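Local coordinates for 2-phospho-L-lactate guanylyltransferase (Methanosarcina mazei, PDB 2I5E), which probably catalyses the condensation of (2S)-2-phospholactate with GTP to form (2S)-lactyl-2-diphospho-5'-guanosine, a step in the biosynthesis of coenzyme F420, at residues I8-L19 with R28-V39; P120-A128 with A168-D177. All blocks are in the same frame, centred on the assembly; numbering follows the deposited sequence.

Contact 1: I8-L19 with R28-V39; sequences IPYKKAGAKSRL and REEFVELMLNQV. With PEG (di(hydroxyethyl)ether), chain F.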
# COMPACT_ATOMS: atom_id res chain seq x y z
N ILE A 8 -11.07 9.65 16.36
CA ILE A 8 -9.66 9.26 16.26
C ILE A 8 -9.29 8.69 17.62
O ILE A 8 -9.25 9.39 18.56
CB ILE A 8 -8.66 10.47 15.99
CG1 ILE A 8 -8.98 11.26 14.68
CG2 ILE A 8 -7.22 10.04 15.97
CD1 ILE A 8 -8.46 12.67 14.76
N PRO A 9 -9.13 7.38 17.72
CA PRO A 9 -8.52 6.69 18.88
C PRO A 9 -7.06 7.13 19.05
O PRO A 9 -6.26 7.08 18.10
CB PRO A 9 -8.63 5.19 18.48
CG PRO A 9 -8.87 5.17 16.97
CD PRO A 9 -9.52 6.48 16.61
N TYR A 10 -6.69 7.62 20.21
CA TYR A 10 -5.35 8.20 20.39
C TYR A 10 -4.87 8.05 21.85
O TYR A 10 -5.62 8.33 22.79
CB TYR A 10 -5.36 9.68 20.03
CG TYR A 10 -4.05 10.38 20.17
CD1 TYR A 10 -2.95 10.04 19.33
CD2 TYR A 10 -3.87 11.40 21.14
CE1 TYR A 10 -1.74 10.66 19.44
CE2 TYR A 10 -2.63 12.04 21.25
CZ TYR A 10 -1.59 11.67 20.37
OH TYR A 10 -0.38 12.25 20.45
N LYS A 11 -3.63 7.64 22.05
CA LYS A 11 -2.99 7.68 23.38
C LYS A 11 -1.55 8.08 23.14
O LYS A 11 -0.78 7.30 22.53
CB LYS A 11 -3.14 6.30 24.10
CG LYS A 11 -2.22 5.98 25.34
CD LYS A 11 -2.79 4.69 26.09
CE LYS A 11 -1.97 3.99 27.22
NZ LYS A 11 -1.33 4.96 28.09
N LYS A 12 -1.17 9.28 23.59
CA LYS A 12 0.19 9.70 23.43
C LYS A 12 1.20 8.84 24.21
O LYS A 12 2.29 8.57 23.71
CB LYS A 12 0.33 11.21 23.76
CG LYS A 12 1.74 11.73 23.75
CD LYS A 12 1.73 13.22 23.73
CE LYS A 12 3.08 13.77 24.16
NZ LYS A 12 3.13 15.10 23.53
N ALA A 13 0.86 8.38 25.43
CA ALA A 13 1.87 7.73 26.29
C ALA A 13 2.33 6.33 25.93
O ALA A 13 1.52 5.41 25.81
CB ALA A 13 1.41 7.74 27.73
N GLY A 14 3.65 6.15 25.81
CA GLY A 14 4.20 4.90 25.27
C GLY A 14 3.78 4.55 23.85
O GLY A 14 3.80 3.37 23.47
N ALA A 15 3.43 5.55 23.03
CA ALA A 15 2.47 5.39 21.89
C ALA A 15 2.67 4.29 20.87
O ALA A 15 1.62 3.68 20.41
CB ALA A 15 2.36 6.68 21.19
N LYS A 16 3.95 4.09 20.47
CA LYS A 16 4.40 3.34 19.24
C LYS A 16 5.68 2.51 19.56
O LYS A 16 6.74 2.69 19.00
CB LYS A 16 4.73 4.31 18.08
CG LYS A 16 3.52 4.92 17.29
CD LYS A 16 2.72 3.85 16.54
CE LYS A 16 1.48 4.48 15.80
NZ LYS A 16 0.96 3.33 15.02
N SER A 17 5.56 1.58 20.48
CA SER A 17 6.67 0.80 20.99
C SER A 17 7.44 0.06 19.89
O SER A 17 8.62 -0.16 20.08
CB SER A 17 6.10 -0.21 21.98
OG SER A 17 5.38 -1.16 21.20
N ARG A 18 6.85 -0.32 18.75
CA ARG A 18 7.68 -0.98 17.74
C ARG A 18 8.61 -0.01 16.98
O ARG A 18 9.38 -0.45 16.14
CB ARG A 18 6.96 -1.93 16.76
CG ARG A 18 5.76 -2.66 17.28
CD ARG A 18 5.21 -3.52 16.18
NE ARG A 18 6.08 -4.65 15.88
CZ ARG A 18 5.97 -5.88 16.44
NH1 ARG A 18 5.01 -6.15 17.34
NH2 ARG A 18 6.81 -6.87 16.13
N LEU A 19 8.60 1.26 17.33
CA LEU A 19 9.52 2.23 16.79
C LEU A 19 10.80 2.35 17.58
O LEU A 19 11.74 2.93 17.13
CB LEU A 19 8.86 3.59 16.78
CG LEU A 19 8.45 4.10 15.43
CD1 LEU A 19 8.40 3.03 14.46
CD2 LEU A 19 7.19 4.83 15.41
N ARG A 28 9.10 9.01 20.03
CA ARG A 28 7.83 8.40 19.77
C ARG A 28 6.67 9.29 20.13
O ARG A 28 5.79 9.48 19.35
CB ARG A 28 7.77 7.07 20.50
CG ARG A 28 8.63 6.05 19.78
CD ARG A 28 9.13 4.93 20.78
NE ARG A 28 8.01 4.48 21.62
CZ ARG A 28 8.09 3.73 22.73
NH1 ARG A 28 9.28 3.33 23.21
NH2 ARG A 28 6.95 3.40 23.38
N GLU A 29 6.65 9.85 21.34
CA GLU A 29 5.50 10.58 21.78
C GLU A 29 5.41 11.85 20.95
O GLU A 29 4.33 12.26 20.55
CB GLU A 29 5.63 10.94 23.27
CG GLU A 29 5.68 9.75 24.17
CD GLU A 29 5.26 10.10 25.57
OE1 GLU A 29 4.99 9.14 26.27
OE2 GLU A 29 5.17 11.31 25.94
N GLU A 30 6.53 12.50 20.69
CA GLU A 30 6.46 13.72 19.82
C GLU A 30 5.97 13.46 18.37
O GLU A 30 5.14 14.18 17.86
CB GLU A 30 7.80 14.44 19.78
CG GLU A 30 7.69 15.79 20.45
CD GLU A 30 7.46 16.94 19.49
OE1 GLU A 30 6.30 17.13 18.99
OE2 GLU A 30 8.48 17.69 19.31
N PHE A 31 6.53 12.43 17.74
CA PHE A 31 6.15 12.00 16.43
C PHE A 31 4.63 11.81 16.37
O PHE A 31 3.93 12.48 15.67
CB PHE A 31 6.89 10.68 16.13
CG PHE A 31 6.72 10.20 14.74
CD1 PHE A 31 6.80 11.10 13.67
CD2 PHE A 31 6.48 8.86 14.48
CE1 PHE A 31 6.62 10.71 12.41
CE2 PHE A 31 6.33 8.42 13.17
CZ PHE A 31 6.42 9.34 12.14
N VAL A 32 4.10 10.89 17.16
CA VAL A 32 2.68 10.58 17.25
C VAL A 32 1.79 11.85 17.36
O VAL A 32 0.79 12.03 16.66
CB VAL A 32 2.65 9.63 18.47
CG1 VAL A 32 1.78 10.08 19.64
CG2 VAL A 32 2.64 8.14 18.06
N GLU A 33 2.17 12.77 18.20
CA GLU A 33 1.46 14.06 18.34
C GLU A 33 1.46 14.80 17.02
O GLU A 33 0.43 15.32 16.57
CB GLU A 33 2.14 14.95 19.38
CG GLU A 33 1.41 16.32 19.51
CD GLU A 33 1.88 17.10 20.77
OE1 GLU A 33 1.88 16.51 21.86
OE2 GLU A 33 2.24 18.31 20.63
N LEU A 34 2.62 14.86 16.36
CA LEU A 34 2.63 15.51 14.98
C LEU A 34 1.70 14.77 14.00
O LEU A 34 1.00 15.40 13.22
CB LEU A 34 4.06 15.63 14.40
CG LEU A 34 5.06 16.36 15.26
CD1 LEU A 34 6.44 16.30 14.65
CD2 LEU A 34 4.61 17.81 15.49
N MSE A 35 1.70 13.44 14.05
CA MSE A 35 0.82 12.66 13.15
C MSE A 35 -0.62 12.91 13.46
O MSE A 35 -1.38 13.12 12.53
CB MSE A 35 1.13 11.18 13.19
CG MSE A 35 2.41 10.87 12.42
SE MSE A 35 2.61 8.98 12.13
CE MSE A 35 2.88 8.23 13.95
N LEU A 36 -0.99 12.97 14.74
CA LEU A 36 -2.39 13.29 15.13
C LEU A 36 -2.89 14.56 14.50
O LEU A 36 -4.03 14.64 13.97
CB LEU A 36 -2.52 13.44 16.67
CG LEU A 36 -3.91 13.72 17.28
CD1 LEU A 36 -4.92 12.54 17.05
CD2 LEU A 36 -3.85 14.17 18.83
N ASN A 37 -2.07 15.60 14.67
CA ASN A 37 -2.40 16.93 14.20
C ASN A 37 -2.63 17.01 12.71
O ASN A 37 -3.44 17.81 12.27
CB ASN A 37 -1.33 17.95 14.63
CG ASN A 37 -1.45 18.27 16.07
OD1 ASN A 37 -2.54 18.23 16.61
ND2 ASN A 37 -0.34 18.52 16.71
N GLN A 38 -1.84 16.27 11.95
CA GLN A 38 -1.99 16.19 10.51
C GLN A 38 -3.31 15.46 10.09
O GLN A 38 -4.02 15.89 9.16
CB GLN A 38 -0.79 15.45 9.93
CG GLN A 38 0.57 16.24 9.95
CD GLN A 38 1.43 15.83 8.81
OE1 GLN A 38 2.35 15.01 8.94
NE2 GLN A 38 1.08 16.33 7.63
N VAL A 39 -3.63 14.35 10.77
CA VAL A 39 -4.99 13.70 10.60
C VAL A 39 -6.17 14.61 10.90
O VAL A 39 -7.09 14.64 10.07
CB VAL A 39 -5.12 12.39 11.39
CG1 VAL A 39 -6.48 11.75 11.20
CG2 VAL A 39 -3.95 11.50 11.05
C1 PEG F . -1.63 6.64 19.55
O1 PEG F . -2.81 5.84 19.75
C2 PEG F . -0.86 5.91 18.47
O2 PEG F . -1.15 6.50 17.19
C3 PEG F . -0.25 7.60 17.07
C4 PEG F . -0.46 8.34 15.76
O4 PEG F . -0.43 9.76 15.81

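Contact 2: P120-A128 with A168-D177; sequences PGKGGGTNA and AGTDIDEPED. With TRS (2-amino-2-hydroxymethyl-propane-1,3-diol), chain C.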
# COMPACT_ATOMS: atom_id res chain seq x y z
N PRO A 120 -7.69 -0.75 4.26
CA PRO A 120 -6.77 -1.70 4.87
C PRO A 120 -5.55 -0.97 5.30
O PRO A 120 -5.19 0.06 4.68
CB PRO A 120 -6.41 -2.67 3.75
CG PRO A 120 -6.78 -1.95 2.42
CD PRO A 120 -7.78 -0.88 2.77
N GLY A 121 -4.91 -1.44 6.38
CA GLY A 121 -3.57 -1.03 6.60
C GLY A 121 -2.68 -2.24 6.39
O GLY A 121 -3.13 -3.31 5.91
N LYS A 122 -1.37 -2.11 6.66
CA LYS A 122 -0.60 -3.40 6.47
C LYS A 122 -0.87 -4.51 7.53
O LYS A 122 -1.42 -4.24 8.61
CB LYS A 122 0.88 -3.22 6.23
CG LYS A 122 1.56 -2.56 7.35
CD LYS A 122 3.12 -2.68 7.18
CE LYS A 122 3.78 -1.45 7.91
NZ LYS A 122 2.80 -0.79 9.00
N GLY A 123 -0.42 -5.72 7.20
CA GLY A 123 -0.69 -6.97 7.92
C GLY A 123 -2.13 -7.17 8.27
O GLY A 123 -2.41 -7.62 9.37
N GLY A 124 -3.08 -6.86 7.37
CA GLY A 124 -4.54 -7.04 7.70
C GLY A 124 -5.18 -6.12 8.77
O GLY A 124 -6.26 -6.40 9.22
N GLY A 125 -4.53 -5.00 9.14
CA GLY A 125 -5.16 -4.00 10.04
C GLY A 125 -6.24 -3.20 9.31
O GLY A 125 -6.44 -3.44 8.14
N THR A 126 -6.85 -2.19 9.99
CA THR A 126 -7.95 -1.36 9.44
C THR A 126 -7.52 0.03 9.77
O THR A 126 -7.27 0.34 10.92
CB THR A 126 -9.23 -1.65 10.18
OG1 THR A 126 -9.58 -3.05 10.01
CG2 THR A 126 -10.40 -0.81 9.65
N ASN A 127 -7.34 0.85 8.75
CA ASN A 127 -6.80 2.20 8.96
C ASN A 127 -7.90 3.26 9.05
O ASN A 127 -7.72 4.28 9.71
CB ASN A 127 -5.78 2.57 7.83
CG ASN A 127 -4.37 2.02 8.13
OD1 ASN A 127 -4.10 1.52 9.23
ND2 ASN A 127 -3.49 2.12 7.19
N ALA A 128 -9.06 3.00 8.42
CA ALA A 128 -10.16 3.95 8.40
C ALA A 128 -11.39 3.08 8.16
O ALA A 128 -11.33 2.09 7.44
CB ALA A 128 -9.95 4.99 7.19
N ALA A 168 -3.51 6.10 2.00
CA ALA A 168 -4.35 5.96 3.18
C ALA A 168 -4.07 4.58 3.84
O ALA A 168 -4.40 4.32 5.00
CB ALA A 168 -5.90 6.07 2.78
N GLY A 169 -3.45 3.69 3.10
CA GLY A 169 -3.06 2.43 3.67
C GLY A 169 -1.69 2.30 4.30
O GLY A 169 -1.38 1.24 4.86
N THR A 170 -0.89 3.36 4.25
CA THR A 170 0.43 3.45 4.94
C THR A 170 0.24 4.02 6.33
O THR A 170 0.20 5.26 6.55
CB THR A 170 1.35 4.31 4.09
OG1 THR A 170 1.36 3.74 2.79
CG2 THR A 170 2.80 4.35 4.58
N ASP A 171 0.08 3.11 7.29
CA ASP A 171 0.11 3.47 8.68
C ASP A 171 1.57 3.35 9.10
O ASP A 171 2.35 2.55 8.56
CB ASP A 171 -0.77 2.56 9.52
CG ASP A 171 -0.54 1.07 9.24
OD1 ASP A 171 -0.90 0.57 8.17
OD2 ASP A 171 0.06 0.42 10.09
N ILE A 172 1.94 4.13 10.10
CA ILE A 172 3.34 4.29 10.37
C ILE A 172 3.49 3.64 11.69
O ILE A 172 3.05 4.22 12.68
CB ILE A 172 3.80 5.80 10.26
CG1 ILE A 172 4.11 6.16 8.76
CG2 ILE A 172 5.17 5.98 10.97
CD1 ILE A 172 3.02 6.69 8.03
N ASP A 173 4.05 2.41 11.71
CA ASP A 173 4.12 1.60 12.96
C ASP A 173 5.50 1.02 13.29
O ASP A 173 5.87 0.83 14.43
CB ASP A 173 3.07 0.47 12.93
CG ASP A 173 2.68 -0.02 14.33
OD1 ASP A 173 2.43 0.82 15.28
OD2 ASP A 173 2.67 -1.27 14.43
N GLU A 174 6.27 0.75 12.26
CA GLU A 174 7.61 0.30 12.45
C GLU A 174 8.63 1.10 11.62
O GLU A 174 8.21 1.91 10.80
CB GLU A 174 7.70 -1.19 12.23
CG GLU A 174 7.16 -1.66 10.95
CD GLU A 174 6.91 -3.12 10.96
OE1 GLU A 174 7.19 -3.77 12.00
OE2 GLU A 174 6.45 -3.63 9.93
N PRO A 175 9.97 0.90 11.88
CA PRO A 175 11.02 1.65 11.19
C PRO A 175 10.87 1.67 9.66
O PRO A 175 11.04 2.68 9.04
CB PRO A 175 12.35 0.88 11.60
CG PRO A 175 11.96 0.32 12.98
CD PRO A 175 10.54 -0.13 12.77
N GLU A 176 10.59 0.53 9.06
CA GLU A 176 10.44 0.47 7.61
C GLU A 176 9.34 1.38 7.08
O GLU A 176 9.42 1.81 5.94
CB GLU A 176 10.36 -1.01 7.16
CG GLU A 176 9.34 -1.34 6.10
CD GLU A 176 8.96 -2.84 6.04
OE1 GLU A 176 8.46 -3.41 7.07
OE2 GLU A 176 9.11 -3.42 4.92
N ASP A 177 8.35 1.68 7.90
CA ASP A 177 7.25 2.60 7.54
C ASP A 177 7.73 4.06 7.44
O ASP A 177 7.13 4.89 6.78
CB ASP A 177 6.14 2.53 8.58
CG ASP A 177 5.49 1.13 8.64
OD1 ASP A 177 5.63 0.35 7.66
OD2 ASP A 177 4.77 0.82 9.63
C TRS C . -0.79 -3.07 11.59
C1 TRS C . -2.01 -3.93 11.92
C2 TRS C . 0.45 -3.96 11.27
C3 TRS C . -0.47 -2.25 12.87
N TRS C . -1.26 -2.26 10.38
O1 TRS C . -1.64 -4.99 12.71
O2 TRS C . 1.56 -3.15 10.94
O3 TRS C . -1.72 -1.71 13.35

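Contact 1: I8-L19 with R28-V39
Tyr10 lays its ring across Leu36, the dense end of a contact between the loop after strand 5-9 and helix 25-45. Leu36 CD2 sits over one face, 3.6 Å from the centroid of the Tyr10 ring in a CH-pi contact. With CG anti to the backbone N (chi1 180°), Tyr10 reaches obliquely across the helix face, OH ending 3.2 Å from Val32 CG1. Ile8 CG2 meets Leu36 CD1 at 3.6 Å. Were Tyr10 an alanine, Leu36 and Val32 would probably lose their aromatic neighbour and a gap would open. Val32 is pressed from the loop: its CG2 stands 3.4 Å from Lys16 CG, a tight carbon pair. A diethylene glycol, probably from the crystallisation liquor, lies alongside Val32 and Tyr10, its O1 taking a weak bond from Lys11 N.

Toward solvent the contact turns polar and looser. The extended side chain of Lys12 places NZ 2.5 Å from Glu33 OE1, a salt bridge met on the syn side but 32° out of the carboxylate plane. At the type II turn from Lys12 to Ala15, the weak bond from Gly14 N to Glu29 OE1 spans 3.3 Å, while Glu29 OE2 is held by Tyr59. Arg28 NH2 gives Gly14 O another weak bond, of 3.2 Å. Apolar packing thus seats the strand end on the helix, whereas charged and weak polar contacts hold the more open turn.

Contact 2: P120-A128 with A168-D177
The glycine-rich turn that joins strands 116-120 and 126-131 meets the loop leading into helix 175-184 through a salt-bridge network of Lys122, Asp171 and Asp177. Asp171 divides its carboxylate between two tasks. Its OD1 takes the backbone N-H of Lys122 on the syn lone pair, at 3.1 Å, and on the anti side, tilted 27° out of the carboxylate plane, accepts Asn127 ND2 at 3.2 Å. The latter bond lies nearly in the amide plane of Asn127, although amide and carboxylate planes stand 73° apart. Asn127 ND2 also donates to Ala168 O (3.2 Å), on a lone pair, which probably holds the amide against turning.

Asn127 belongs to a classic beta bulge, for it and Ala128 both face Val119 on the adjoining strand. Gly121 CA passes 3.5 Å from Asp171 OD1, and a CB on Gly121 would clash with that oxygen and with Asn127 OD1. The fold is consistent with a GT-A-like nucleotidyltransferase, and the Tris bound near Lys122, Asp171 and Asp173, probably from the crystallisation liquor, may mark a pocket.

Asp171 OD2 faces the charged end of Lys122, with NZ 3.2 Å away. The lysine leaves its backbone with CG between N and the carbonyl carbon (chi1 61°) and then runs out to Asp177, whose OD2 lies 2.6 Å from Lys122 NZ. That same oxygen accepts the backbone N-H groups of Asp173, at 2.7 Å, and Glu174, at 3.0 Å, drawing the approach to helix 175-184 around it. The Tris amine donates to Asp171 OD2 and Lys122 O. Asp173 pairs with Lys16 of the same chain through OD1 and with Arg205 of the second subunit through OD2, and Gly123 N bonds to Glu180 of that subunit.

How the contacts relate
From the N terminus, strand 5-9 runs into its loop and contact 1 brings helix 25-45 back against both, closing a short loop with eight residues between its segments. Contact 2 opens well after this and closes a longer one, with 39 residues between 120-128 and 168-177. The two loops stand in series and neither nest nor cross, yet both reach the same mixed sheet. The contacts, centred about 14 Å apart, also touch directly: Lys16 pairs with Asp173, and Leu19 packs against Asp173 and Glu174, tying the early loop to the approach to helix 175-184.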